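Side-chain contacts in phosphodiesterase (Salpingoeca rosetta, PDB 7CJ3), which is the membrane part of a phosphodiesterase, a helical bundle related to bacteriorhodopsin that holds retinal: residues F27-I30 against V31-V35; W233-F236 against P237-F241; G246-D249 against F250-E254. All blocks are in the same frame, centred on the assembly; numbering follows the deposited sequence.

Overall arrangement
The three contacts come in series along the chain. Contact 1 lies on helix 17-41. Contact 2 lies at the junction of helices 219-233 and 235-245, and contact 3 joins the loop after helix 235-245 to helix 250-277. The centres of contacts 1 and 2 are about 26 Å apart, on opposite sides of the chain's centre. Contacts 2 and 3 are neighbours, with centres about 12 Å apart, and Val239 packs on Gly253 and Ile248 between them. Retinal rests on contact 2 itself. Contact 1 belongs to the far side of the bundle, and contact 3 to the turn that brings the next helix back beside the pocket.

Contact 1: residues F27-I30 against V31-V35; sequences FMII and VWLCV
Val31, Trp32 and Leu33 give their backbone N-H to the carbonyls of Phe27, Met28 and Ile29 in regular i to i+4 helical bonds. Trp32 N to Met28 O measures 3.0 Å, and Leu33 N to Ile29 O is also 3.0 Å, with an N-H...O angle of 175°. The side chains of two of these pairs, Phe27-Val31 and Ile29-Leu33, also meet.

Phe27 and Val31 make the clearest contact. The Phe27 ring has CG anti to the backbone N (chi1 178°), which sets the ring out beside the helix, where Val31 CG2 reaches back over one face, displaced toward its rim. This is a CH-pi contact, with Val31 CG2 3.8 Å from the centroid of the Phe27 ring. The nearest ring atom is Phe27 CZ, 3.6 Å from Val31 CG2.

Ile29 and Leu33 lie side by side and point the same way. Their branches touch through Ile29 CG2 and Leu33 CD1, at 3.9 Å.

Ile30 and Leu33 are on the surface, and a bound OLC molecule touches Phe27. Met28 and Trp32 are buried on the inner side. Both pack on Val101 of helix 86-111 and on Ile136 of helix 128-149. Trp32 NE1 also makes a weak hydrogen bond to Ser105 OG. Helix 17-41 is thus fitted against helices 86-111 and 128-149.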
loop_
_atom_site.group_PDB
_atom_site.type_symbol
_atom_site.label_atom_id
_atom_site.label_comp_id
_atom_site.label_asym_id
_atom_site.label_seq_id
_atom_site.Cartn_x
_atom_site.Cartn_y
_atom_site.Cartn_z
ATOM N N PHE B 27 -7.376 -11.698 21.444
ATOM C CA PHE B 27 -6.587 -11.224 22.610
ATOM C C PHE B 27 -5.823 -9.956 22.200
ATOM O O PHE B 27 -5.752 -8.984 23.014
ATOM C CB PHE B 27 -5.621 -12.298 23.127
ATOM C CG PHE B 27 -4.774 -11.824 24.289
ATOM C CD1 PHE B 27 -5.356 -11.533 25.516
ATOM C CD2 PHE B 27 -3.394 -11.709 24.178
ATOM C CE1 PHE B 27 -4.573 -11.135 26.593
ATOM C CE2 PHE B 27 -2.624 -11.280 25.247
ATOM C CZ PHE B 27 -3.215 -10.989 26.450
ATOM N N MET B 28 -5.265 -9.969 20.979
ATOM C CA MET B 28 -4.504 -8.834 20.388
ATOM C C MET B 28 -5.380 -7.573 20.438
ATOM O O MET B 28 -4.944 -6.553 21.012
ATOM C CB MET B 28 -4.071 -9.123 18.942
ATOM C CG MET B 28 -2.882 -10.073 18.820
ATOM S SD MET B 28 -2.598 -10.710 17.129
ATOM C CE MET B 28 -2.063 -9.205 16.331
ATOM N N ILE B 29 -6.595 -7.671 19.904
ATOM C CA ILE B 29 -7.559 -6.540 19.782
ATOM C C ILE B 29 -7.865 -5.969 21.175
ATOM O O ILE B 29 -7.887 -4.717 21.322
ATOM C CB ILE B 29 -8.816 -6.998 19.027
ATOM C CG1 ILE B 29 -8.482 -7.430 17.592
ATOM C CG2 ILE B 29 -9.884 -5.917 19.050
ATOM C CD1 ILE B 29 -9.428 -8.488 17.021
ATOM N N ILE B 30 -8.060 -6.831 22.178
ATOM C CA ILE B 30 -8.467 -6.370 23.537
ATOM C C ILE B 30 -7.309 -5.602 24.170
ATOM O O ILE B 30 -7.560 -4.543 24.746
ATOM C CB ILE B 30 -8.972 -7.518 24.426
ATOM C CG1 ILE B 30 -10.233 -8.161 23.846
ATOM C CG2 ILE B 30 -9.219 -7.010 25.848
ATOM C CD1 ILE B 30 -10.506 -9.548 24.361
ATOM N N VAL B 31 -6.086 -6.096 24.035
ATOM C CA VAL B 31 -4.876 -5.431 24.608
ATOM C C VAL B 31 -4.722 -4.056 23.947
ATOM O O VAL B 31 -4.377 -3.053 24.647
ATOM C CB VAL B 31 -3.614 -6.290 24.410
ATOM C CG1 VAL B 31 -2.357 -5.535 24.821
ATOM C CG2 VAL B 31 -3.717 -7.618 25.146
ATOM N N TRP B 32 -4.987 -4.014 22.641
ATOM C CA TRP B 32 -4.875 -2.785 21.827
ATOM C C TRP B 32 -5.855 -1.718 22.352
ATOM O O TRP B 32 -5.390 -0.631 22.761
ATOM C CB TRP B 32 -5.097 -3.113 20.356
ATOM C CG TRP B 32 -4.741 -1.941 19.502
ATOM C CD1 TRP B 32 -3.514 -1.598 19.034
ATOM C CD2 TRP B 32 -5.639 -0.902 19.096
ATOM N NE1 TRP B 32 -3.590 -0.436 18.326
ATOM C CE2 TRP B 32 -4.876 0.025 18.358
ATOM C CE3 TRP B 32 -7.015 -0.683 19.279
ATOM C CZ2 TRP B 32 -5.445 1.173 17.805
ATOM C CZ3 TRP B 32 -7.577 0.444 18.721
ATOM C CH2 TRP B 32 -6.798 1.361 17.997
ATOM N N LEU B 33 -7.148 -2.051 22.381
ATOM C CA LEU B 33 -8.245 -1.160 22.836
ATOM C C LEU B 33 -7.956 -0.586 24.225
ATOM O O LEU B 33 -8.144 0.630 24.418
ATOM C CB LEU B 33 -9.542 -1.968 22.868
ATOM C CG LEU B 33 -10.154 -2.273 21.503
ATOM C CD1 LEU B 33 -11.206 -3.371 21.627
ATOM C CD2 LEU B 33 -10.722 -0.998 20.864
ATOM N N CYS B 34 -7.515 -1.422 25.161
ATOM C CA CYS B 34 -7.171 -0.974 26.538
ATOM C C CYS B 34 -6.088 0.104 26.467
ATOM O O CYS B 34 -6.236 1.176 27.097
ATOM C CB CYS B 34 -6.733 -2.154 27.398
ATOM S SG CYS B 34 -7.963 -3.471 27.479
ATOM N N VAL B 35 -5.040 -0.154 25.690
ATOM C CA VAL B 35 -3.881 0.766 25.591
ATOM C C VAL B 35 -4.360 2.035 24.889
ATOM O O VAL B 35 -4.047 3.145 25.362
ATOM C CB VAL B 35 -2.725 0.080 24.859
ATOM C CG1 VAL B 35 -1.568 1.044 24.620
ATOM C CG2 VAL B 35 -2.275 -1.174 25.587
#

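Contact 2: residues W233-F236 against P237-F241; sequences WSIF and PLVEF. With RET (retinal), chain K.
Trp233 and Phe236 rest on retinal, and Pro237 joins them one residue later. The methyl C20 of retinal lies over one face of the Trp233 indole, off toward the rim, with Trp233 CE2 3.5 Å from C20. Phe236 turns a face to the polyene chain further along. Its CD2 is 3.4 Å from retinal C11. Phe236 CG is anti to its carbonyl carbon (chi1 -52°), which folds the ring back toward the start of the segment. Pro237 CD is 3.7 Å from retinal C7, and its CB lies near C5 of the ionone ring.

The helical hydrogen bonding has a gap at the proline. Pro237 has no N-H to give, so Trp233 O meets its CD instead. Leu238 N to Ser234 O is weak, at 3.5 Å. Regular bonds follow, with Val239 N to Ile235 O at 2.8 Å.

Further out, Trp233 packs on Tyr192 and Met196 of helix 178-207. Phe236 meets Trp134 and touches Asn257 and Ala260 of helix 250-277. Ser234 OG is hydrogen-bonded to Tyr192 OH and Val230 O, and Glu240 OE2 forms a salt bridge with Arg243.

Aromatic side chains pressed along the retinal polyene, beside a proline in the helix, are typical of the retinal pocket of microbial rhodopsins.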
loop_
_atom_site.group_PDB
_atom_site.type_symbol
_atom_site.label_atom_id
_atom_site.label_comp_id
_atom_site.label_asym_id
_atom_site.label_seq_id
_atom_site.Cartn_x
_atom_site.Cartn_y
_atom_site.Cartn_z
ATOM N N TRP B 233 13.387 -5.166 9.432
ATOM C CA TRP B 233 13.311 -4.908 10.893
ATOM C C TRP B 233 14.507 -4.071 11.333
ATOM O O TRP B 233 14.413 -3.391 12.377
ATOM C CB TRP B 233 13.289 -6.206 11.702
ATOM C CG TRP B 233 12.024 -7.004 11.649
ATOM C CD1 TRP B 233 11.168 -7.173 10.596
ATOM C CD2 TRP B 233 11.508 -7.817 12.713
ATOM N NE1 TRP B 233 10.151 -8.027 10.940
ATOM C CE2 TRP B 233 10.334 -8.432 12.232
ATOM C CE3 TRP B 233 11.940 -8.098 14.012
ATOM C CZ2 TRP B 233 9.588 -9.311 13.015
ATOM C CZ3 TRP B 233 11.197 -8.957 14.788
ATOM C CH2 TRP B 233 10.038 -9.553 14.291
ATOM N N SER B 234 15.617 -4.150 10.606
ATOM C CA SER B 234 16.882 -3.475 10.989
ATOM C C SER B 234 16.740 -1.970 10.805
ATOM O O SER B 234 17.561 -1.243 11.319
ATOM C CB SER B 234 18.019 -4.017 10.217
ATOM O OG SER B 234 18.413 -5.278 10.751
ATOM N N ILE B 235 15.698 -1.517 10.131
ATOM C CA ILE B 235 15.566 -0.073 9.813
ATOM C C ILE B 235 15.189 0.681 11.080
ATOM O O ILE B 235 15.673 1.791 11.256
ATOM C CB ILE B 235 14.616 0.130 8.620
ATOM C CG1 ILE B 235 15.302 -0.384 7.358
ATOM C CG2 ILE B 235 14.203 1.576 8.475
ATOM C CD1 ILE B 235 14.341 -0.919 6.359
ATOM N N PHE B 236 14.424 0.071 11.971
ATOM C CA PHE B 236 13.925 0.760 13.201
ATOM C C PHE B 236 15.097 1.155 14.100
ATOM O O PHE B 236 15.271 2.340 14.366
ATOM C CB PHE B 236 12.851 -0.078 13.889
ATOM C CG PHE B 236 11.758 -0.474 12.939
ATOM C CD1 PHE B 236 10.878 0.482 12.452
ATOM C CD2 PHE B 236 11.657 -1.774 12.484
ATOM C CE1 PHE B 236 9.882 0.128 11.563
ATOM C CE2 PHE B 236 10.666 -2.120 11.585
ATOM C CZ PHE B 236 9.779 -1.170 11.129
ATOM N N PRO B 237 15.960 0.206 14.541
ATOM C CA PRO B 237 17.110 0.557 15.368
ATOM C C PRO B 237 17.987 1.601 14.673
ATOM O O PRO B 237 18.489 2.470 15.358
ATOM C CB PRO B 237 17.870 -0.756 15.570
ATOM C CG PRO B 237 17.295 -1.732 14.561
ATOM C CD PRO B 237 15.897 -1.235 14.259
ATOM N N LEU B 238 18.114 1.523 13.341
ATOM C CA LEU B 238 18.927 2.481 12.552
ATOM C C LEU B 238 18.279 3.866 12.629
ATOM O O LEU B 238 18.984 4.812 12.947
ATOM C CB LEU B 238 19.061 1.991 11.109
ATOM C CG LEU B 238 20.052 2.773 10.225
ATOM C CD1 LEU B 238 21.373 3.056 10.930
ATOM C CD2 LEU B 238 20.354 2.024 8.940
ATOM N N VAL B 239 16.973 3.987 12.406
ATOM C CA VAL B 239 16.285 5.308 12.488
ATOM C C VAL B 239 16.490 5.910 13.881
ATOM O O VAL B 239 16.842 7.104 13.972
ATOM C CB VAL B 239 14.794 5.203 12.160
ATOM C CG1 VAL B 239 14.101 6.546 12.390
ATOM C CG2 VAL B 239 14.604 4.721 10.733
ATOM N N GLU B 240 16.285 5.112 14.924
ATOM C CA GLU B 240 16.363 5.586 16.326
ATOM C C GLU B 240 17.787 6.105 16.604
ATOM O O GLU B 240 17.924 7.250 17.074
ATOM C CB GLU B 240 15.882 4.489 17.284
ATOM C CG GLU B 240 14.942 5.003 18.384
ATOM C CD GLU B 240 14.098 6.246 18.106
ATOM O OE1 GLU B 240 14.559 7.382 18.393
ATOM O OE2 GLU B 240 12.982 6.091 17.556
ATOM N N PHE B 241 18.813 5.331 16.271
ATOM C CA PHE B 241 20.244 5.707 16.433
ATOM C C PHE B 241 20.545 7.061 15.787
ATOM O O PHE B 241 21.088 7.935 16.463
ATOM C CB PHE B 241 21.174 4.677 15.793
ATOM C CG PHE B 241 22.620 5.002 16.025
ATOM C CD1 PHE B 241 23.178 4.846 17.288
ATOM C CD2 PHE B 241 23.411 5.517 15.007
ATOM C CE1 PHE B 241 24.513 5.145 17.514
ATOM C CE2 PHE B 241 24.737 5.855 15.243
ATOM C CZ PHE B 241 25.285 5.659 16.496
HETATM C C1 RET K . 14.011 -0.181 18.872
HETATM C C2 RET K . 14.773 0.409 20.060
HETATM C C3 RET K . 16.221 0.490 19.868
HETATM C C4 RET K . 16.803 -0.868 19.539
HETATM C C5 RET K . 15.931 -1.754 18.693
HETATM C C6 RET K . 14.692 -1.405 18.268
HETATM C C7 RET K . 14.021 -2.249 17.268
HETATM C C8 RET K . 12.715 -2.172 16.793
HETATM C C9 RET K . 12.009 -3.126 16.002
HETATM C C10 RET K . 10.655 -2.952 15.621
HETATM C C11 RET K . 9.902 -3.701 14.709
HETATM C C12 RET K . 8.614 -3.485 14.231
HETATM C C13 RET K . 7.876 -4.295 13.353
HETATM C C14 RET K . 6.561 -3.990 13.052
HETATM C C15 RET K . 5.540 -4.940 12.618
HETATM C C16 RET K . 12.628 -0.548 19.442
HETATM C C17 RET K . 13.838 0.929 17.819
HETATM C C18 RET K . 16.608 -3.073 18.387
HETATM C C19 RET K . 12.682 -4.372 15.512
HETATM C C20 RET K . 8.565 -5.476 12.740
#

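Contact 3: residues G246-D249 against F250-E254; sequences GYID and FQVGE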
loop_
_atom_site.group_PDB
_atom_site.type_symbol
_atom_site.label_atom_id
_atom_site.label_comp_id
_atom_site.label_asym_id
_atom_site.label_seq_id
_atom_site.Cartn_x
_atom_site.Cartn_y
_atom_site.Cartn_z
ATOM N N GLY B 246 21.265 13.271 16.172
ATOM C CA GLY B 246 21.049 14.590 15.559
ATOM C C GLY B 246 21.364 14.612 14.082
ATOM O O GLY B 246 21.417 15.717 13.545
ATOM N N TYR B 247 21.484 13.441 13.445
ATOM C CA TYR B 247 21.938 13.262 12.036
ATOM C C TYR B 247 20.772 13.316 11.035
ATOM O O TYR B 247 21.036 13.654 9.879
ATOM C CB TYR B 247 22.715 11.952 11.906
ATOM C CG TYR B 247 23.989 11.905 12.715
ATOM C CD1 TYR B 247 24.829 13.008 12.812
ATOM C CD2 TYR B 247 24.387 10.728 13.335
ATOM C CE1 TYR B 247 26.010 12.955 13.536
ATOM C CE2 TYR B 247 25.585 10.651 14.042
ATOM C CZ TYR B 247 26.388 11.774 14.155
ATOM O OH TYR B 247 27.545 11.727 14.876
ATOM N N ILE B 248 19.550 12.942 11.454
ATOM C CA ILE B 248 18.251 13.176 10.739
ATOM C C ILE B 248 17.331 13.920 11.707
ATOM O O ILE B 248 17.487 13.708 12.917
ATOM C CB ILE B 248 17.621 11.851 10.249
ATOM C CG1 ILE B 248 17.291 10.889 11.391
ATOM C CG2 ILE B 248 18.524 11.170 9.229
ATOM C CD1 ILE B 248 16.558 9.655 10.942
ATOM N N ASP B 249 16.419 14.754 11.203
ATOM C CA ASP B 249 15.344 15.396 12.011
ATOM C C ASP B 249 14.201 14.388 12.232
ATOM O O ASP B 249 14.231 13.266 11.690
ATOM C CB ASP B 249 14.856 16.713 11.383
ATOM C CG ASP B 249 14.150 16.631 10.028
ATOM O OD1 ASP B 249 14.836 16.401 9.053
ATOM O OD2 ASP B 249 12.905 16.838 9.960
ATOM N N PHE B 250 13.206 14.782 13.016
ATOM C CA PHE B 250 12.139 13.906 13.541
ATOM C C PHE B 250 11.297 13.349 12.394
ATOM O O PHE B 250 11.151 12.077 12.306
ATOM C CB PHE B 250 11.265 14.688 14.521
ATOM C CG PHE B 250 10.306 13.774 15.218
ATOM C CD1 PHE B 250 10.788 12.746 16.019
ATOM C CD2 PHE B 250 8.934 13.895 15.005
ATOM C CE1 PHE B 250 9.901 11.870 16.626
ATOM C CE2 PHE B 250 8.053 13.019 15.623
ATOM C CZ PHE B 250 8.538 12.010 16.432
ATOM N N GLN B 251 10.792 14.276 11.556
ATOM C CA GLN B 251 9.890 13.996 10.404
ATOM C C GLN B 251 10.553 13.028 9.407
ATOM O O GLN B 251 9.872 12.089 8.965
ATOM C CB GLN B 251 9.453 15.300 9.732
ATOM C CG GLN B 251 8.613 16.183 10.623
ATOM C CD GLN B 251 7.756 17.201 9.909
ATOM O OE1 GLN B 251 8.191 18.300 9.607
ATOM N NE2 GLN B 251 6.513 16.856 9.653
ATOM N N VAL B 252 11.833 13.213 9.071
ATOM C CA VAL B 252 12.551 12.263 8.164
ATOM C C VAL B 252 12.528 10.865 8.790
ATOM O O VAL B 252 12.205 9.921 8.077
ATOM C CB VAL B 252 13.985 12.751 7.832
ATOM C CG1 VAL B 252 14.874 11.623 7.307
ATOM C CG2 VAL B 252 13.985 13.918 6.830
ATOM N N GLY B 253 12.808 10.745 10.093
ATOM C CA GLY B 253 12.734 9.472 10.845
ATOM C C GLY B 253 11.341 8.838 10.842
ATOM O O GLY B 253 11.245 7.589 10.686
ATOM N N GLU B 254 10.290 9.647 11.031
ATOM C CA GLU B 254 8.878 9.172 11.065
ATOM C C GLU B 254 8.518 8.547 9.714
ATOM O O GLU B 254 7.913 7.440 9.705
ATOM C CB GLU B 254 7.963 10.330 11.476
ATOM C CG GLU B 254 8.085 10.655 12.965
ATOM C CD GLU B 254 7.973 9.419 13.841
ATOM O OE1 GLU B 254 9.012 8.916 14.268
ATOM O OE2 GLU B 254 6.857 8.927 14.044
#
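Ile248 and Asp249 carry the contact, reaching from the loop onto the first turn of helix 250-277. The CG1 branch of Ile248 stands between the backbone N and the carbonyl carbon (chi1 61°). This delivers CD1 to the backbone of Gly253, with Ile248 CD1 3.8 Å from Gly253 CA. Gly253 has no side chain, and the methyl can lie directly against its main chain. The other side of Ile248 meets Val252 obliquely. Ile248 CB is 4.0 Å from Val252 CG1, and Ile248 CG2 touches the same methyl.

Asp249 also has a chi1 near +60° (65°), which brings its carboxylate beside the first turn, with Asp249 OD2 3.7 Å from Gln251 N. Val252 crosses it at about a right angle. Asp249 OD1 is 3.4 Å from Val252 CG2, and OD2 of the same carboxylate lies beside Gln251 CB.

Asp249 sits at the N-cap position of helix 250-277. Its carbonyl takes the first bond of the helix, a weak one from Gly253 N to Asp249 O at 3.3 Å. The preceding helix, 235-245, ends in a Schellman motif at Gly246, whose phi is positive (104°). Only residues 246-249 separate the two helices, which run antiparallel as a helical hairpin. Ile248 also touches Leu242 and Arg243 of helix 235-245.

The Phe250 ring rests against Phe55 and Leu58. The CG of Glu254 lies over one face of this ring. The Glu254 carboxylate forms salt bridges to Arg243 and Arg130, and Tyr62 OH is hydrogen-bonded to it. Arg243 NH1 also reaches Phe250 O.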